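Local coordinates for hypothetical protein PA3499 (Pseudomonas aeruginosa, PDB 2IG8) that is of unknown function but belongs to the YjgF-like family of small alpha-beta proteins and assembles from three chains, at residues B[10-15]-B[65-70]. Numbering follows the deposited sequence.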
ATOM      1  N   ALA B  10     -19.315  -8.932  13.583  1.00 36.71           N
ATOM      2  CA  ALA B  10     -19.407  -9.345  15.004  1.00 37.21           C
ATOM      3  C   ALA B  10     -18.126  -9.974  15.546  1.00 37.60           C
ATOM      4  O   ALA B  10     -17.709  -9.684  16.682  1.00 37.78           O
ATOM      5  CB  ALA B  10     -20.540 -10.318  15.195  1.00 37.37           C
ATOM      6  N   ALA B  11     -17.511 -10.825  14.725  1.00 38.09           N
ATOM      7  CA  ALA B  11     -16.282 -11.530  15.098  1.00 38.35           C
ATOM      8  C   ALA B  11     -15.066 -10.598  15.163  1.00 38.91           C
ATOM      9  O   ALA B  11     -13.998 -11.006  15.648  1.00 39.59           O
ATOM     10  CB  ALA B  11     -16.020 -12.653  14.135  1.00 38.17           C
ATOM     11  N   LEU B  12     -15.233  -9.362  14.685  1.00 38.47           N
ATOM     12  CA  LEU B  12     -14.148  -8.408  14.607  1.00 38.63           C
ATOM     13  C   LEU B  12     -14.579  -7.095  15.197  1.00 39.44           C
ATOM     14  O   LEU B  12     -14.725  -6.105  14.478  1.00 39.28           O
ATOM     15  CB  LEU B  12     -13.725  -8.209  13.148  1.00 38.38           C
ATOM     16  CG  LEU B  12     -13.160  -9.473  12.528  1.00 37.13           C
ATOM     17  CD1 LEU B  12     -12.794  -9.210  11.098  1.00 34.78           C
ATOM     18  CD2 LEU B  12     -11.959  -9.942  13.338  1.00 36.46           C
ATOM     19  N   PRO B  13     -14.765  -7.073  16.524  1.00 40.18           N
ATOM     20  CA  PRO B  13     -15.265  -5.855  17.110  1.00 40.33           C
ATOM     21  C   PRO B  13     -14.261  -4.740  16.943  1.00 40.45           C
ATOM     22  O   PRO B  13     -13.065  -4.929  17.163  1.00 40.04           O
ATOM     23  CB  PRO B  13     -15.407  -6.206  18.597  1.00 40.61           C
ATOM     24  CG  PRO B  13     -14.478  -7.364  18.823  1.00 40.92           C
ATOM     25  CD  PRO B  13     -14.482  -8.116  17.533  1.00 40.55           C
ATOM     26  N   ASP B  14     -14.741  -3.581  16.533  1.00 40.64           N
ATOM     27  CA  ASP B  14     -13.959  -2.390  16.707  1.00 40.81           C
ATOM     28  C   ASP B  14     -14.028  -2.105  18.195  1.00 41.18           C
ATOM     29  O   ASP B  14     -15.114  -2.038  18.769  1.00 42.09           O
ATOM     30  CB  ASP B  14     -14.506  -1.254  15.853  1.00 40.74           C
ATOM     31  CG  ASP B  14     -14.238  -1.484  14.370  1.00 40.64           C
ATOM     32  OD1 ASP B  14     -13.171  -1.056  13.905  1.00 35.28           O
ATOM     33  OD2 ASP B  14     -15.047  -2.173  13.708  1.00 42.29           O
ATOM     34  N   LEU B  15     -12.872  -2.004  18.834  1.00 40.90           N
ATOM     35  CA  LEU B  15     -12.842  -1.759  20.250  1.00 40.50           C
ATOM     36  C   LEU B  15     -12.596  -0.255  20.440  1.00 40.67           C
ATOM     37  O   LEU B  15     -11.643   0.287  19.871  1.00 40.99           O
ATOM     38  CB  LEU B  15     -11.792  -2.645  20.907  1.00 40.37           C
ATOM     39  CG  LEU B  15     -12.072  -4.141  20.636  1.00 40.24           C
ATOM     40  CD1 LEU B  15     -10.939  -5.025  21.051  1.00 38.00           C
ATOM     41  CD2 LEU B  15     -13.382  -4.588  21.303  1.00 39.48           C
ATOM     42  N   LYS B  65     -12.869 -12.171   4.761  1.00 21.21           N
ATOM     43  CA  LYS B  65     -14.173 -12.671   4.330  1.00 21.23           C
ATOM     44  C   LYS B  65     -15.326 -12.271   5.251  1.00 20.85           C
ATOM     45  O   LYS B  65     -16.432 -11.977   4.776  1.00 18.98           O
ATOM     46  CB  LYS B  65     -14.101 -14.179   4.187  1.00 21.27           C
ATOM     47  CG  LYS B  65     -15.409 -14.833   3.845  1.00 22.31           C
ATOM     48  CD  LYS B  65     -15.140 -16.213   3.304  1.00 25.06           C
ATOM     49  CE  LYS B  65     -16.078 -17.239   3.828  1.00 29.82           C
ATOM     50  NZ  LYS B  65     -17.443 -17.050   3.387  1.00 32.38           N
ATOM     51  N   ALA B  66     -15.068 -12.280   6.561  1.00 20.28           N
ATOM     52  CA  ALA B  66     -16.037 -11.828   7.544  1.00 21.11           C
ATOM     53  C   ALA B  66     -16.396 -10.365   7.320  1.00 20.71           C
ATOM     54  O   ALA B  66     -17.578 -10.009   7.340  1.00 20.72           O
ATOM     55  CB  ALA B  66     -15.514 -12.063   9.000  1.00 20.84           C
ATOM     56  N   LEU B  67     -15.396  -9.529   7.055  1.00 20.66           N
ATOM     57  CA  LEU B  67     -15.650  -8.118   6.766  1.00 20.97           C
ATOM     58  C   LEU B  67     -16.460  -7.963   5.475  1.00 21.10           C
ATOM     59  O   LEU B  67     -17.450  -7.219   5.443  1.00 21.01           O
ATOM     60  CB  LEU B  67     -14.351  -7.312   6.695  1.00 20.56           C
ATOM     61  CG  LEU B  67     -13.539  -7.209   7.989  1.00 20.80           C
ATOM     62  CD1 LEU B  67     -12.134  -6.631   7.717  1.00 21.50           C
ATOM     63  CD2 LEU B  67     -14.284  -6.438   9.053  1.00 21.55           C
ATOM     64  N   LEU B  68     -16.049  -8.682   4.428  1.00 21.53           N
ATOM     65  CA  LEU B  68     -16.763  -8.658   3.144  1.00 21.86           C
ATOM     66  C   LEU B  68     -18.227  -9.037   3.312  1.00 21.94           C
ATOM     67  O   LEU B  68     -19.115  -8.361   2.788  1.00 21.39           O
ATOM     68  CB  LEU B  68     -16.110  -9.603   2.140  1.00 21.61           C
ATOM     69  CG  LEU B  68     -14.808  -9.123   1.499  1.00 22.16           C
ATOM     70  CD1 LEU B  68     -14.020 -10.288   0.873  1.00 24.45           C
ATOM     71  CD2 LEU B  68     -15.085  -7.989   0.476  1.00 23.60           C
ATOM     72  N   GLU B  69     -18.464 -10.132   4.024  1.00 22.86           N
ATOM     73  CA  GLU B  69     -19.822 -10.596   4.320  1.00 23.92           C
ATOM     74  C   GLU B  69     -20.628  -9.616   5.158  1.00 23.81           C
ATOM     75  O   GLU B  69     -21.817  -9.429   4.906  1.00 23.45           O
ATOM     76  CB  GLU B  69     -19.796 -11.998   4.937  1.00 24.37           C
ATOM     77  CG  GLU B  69     -19.380 -13.019   3.884  1.00 25.90           C
ATOM     78  CD  GLU B  69     -19.334 -14.455   4.367  1.00 28.37           C
ATOM     79  OE1 GLU B  69     -19.443 -14.695   5.589  1.00 34.10           O
ATOM     80  OE2 GLU B  69     -19.171 -15.351   3.501  1.00 33.96           O
ATOM     81  N   ALA B  70     -19.985  -8.957   6.112  1.00 23.09           N
ATOM     82  CA  ALA B  70     -20.660  -7.953   6.910  1.00 23.12           C
ATOM     83  C   ALA B  70     -21.166  -6.803   6.030  1.00 22.91           C
ATOM     84  O   ALA B  70     -22.174  -6.178   6.348  1.00 22.23           O
ATOM     85  CB  ALA B  70     -19.755  -7.435   8.030  1.00 22.60           C
TER
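Asp-14 OD1 accepts a hydrogen bond from the backbone N of Asn-22 and has a long, weak ion pair with Arg-6, and two residues earlier Leu-12 reaches across to Leu-67. The contact belongs to the YjgF-like alpha-beta fold, in which helices cover one face of a beta-sheet. Here the loop between strands 4-6 and 23-26 meets the last turns of helix 53-70. No hydrogen bond or salt bridge joins the two segments. The link is a small apolar one.

Leu-12 does nearly all the touching from the loop. Its CG lies beside the backbone N, and CD1 then extends away from CA (chi2 179°), which carries this methyl to the helix. Leu-12 CD1 meets Leu-67 CG at 3.8 Å. Leu-12 CD1 also lies 3.8 Å from Leu-67 CD2. The two side chains cross at about a right angle, and this one methyl of Leu-12 rests against both the branch point and one methyl of Leu-67. CD2 of Leu-12 stays farther from the helix.

Leu-67 is buried and also packs on Met-32 and Met-35 of strand 29-36. Leu-12 touches Met-35 as well. Loop, helix end and sheet therefore share one apolar patch. No other chain of the assembly touches either segment.

The helix is regular here. Glu-69 N donates a hydrogen bond to Lys-65 O at 2.8 Å, and Ala-70 N donates a hydrogen bond to Ala-66 O at 2.9 Å. Ala-66 turns its methyl toward the loop and gives a looser second contact, with its CB 4.5 Å from Leu-12 CD1.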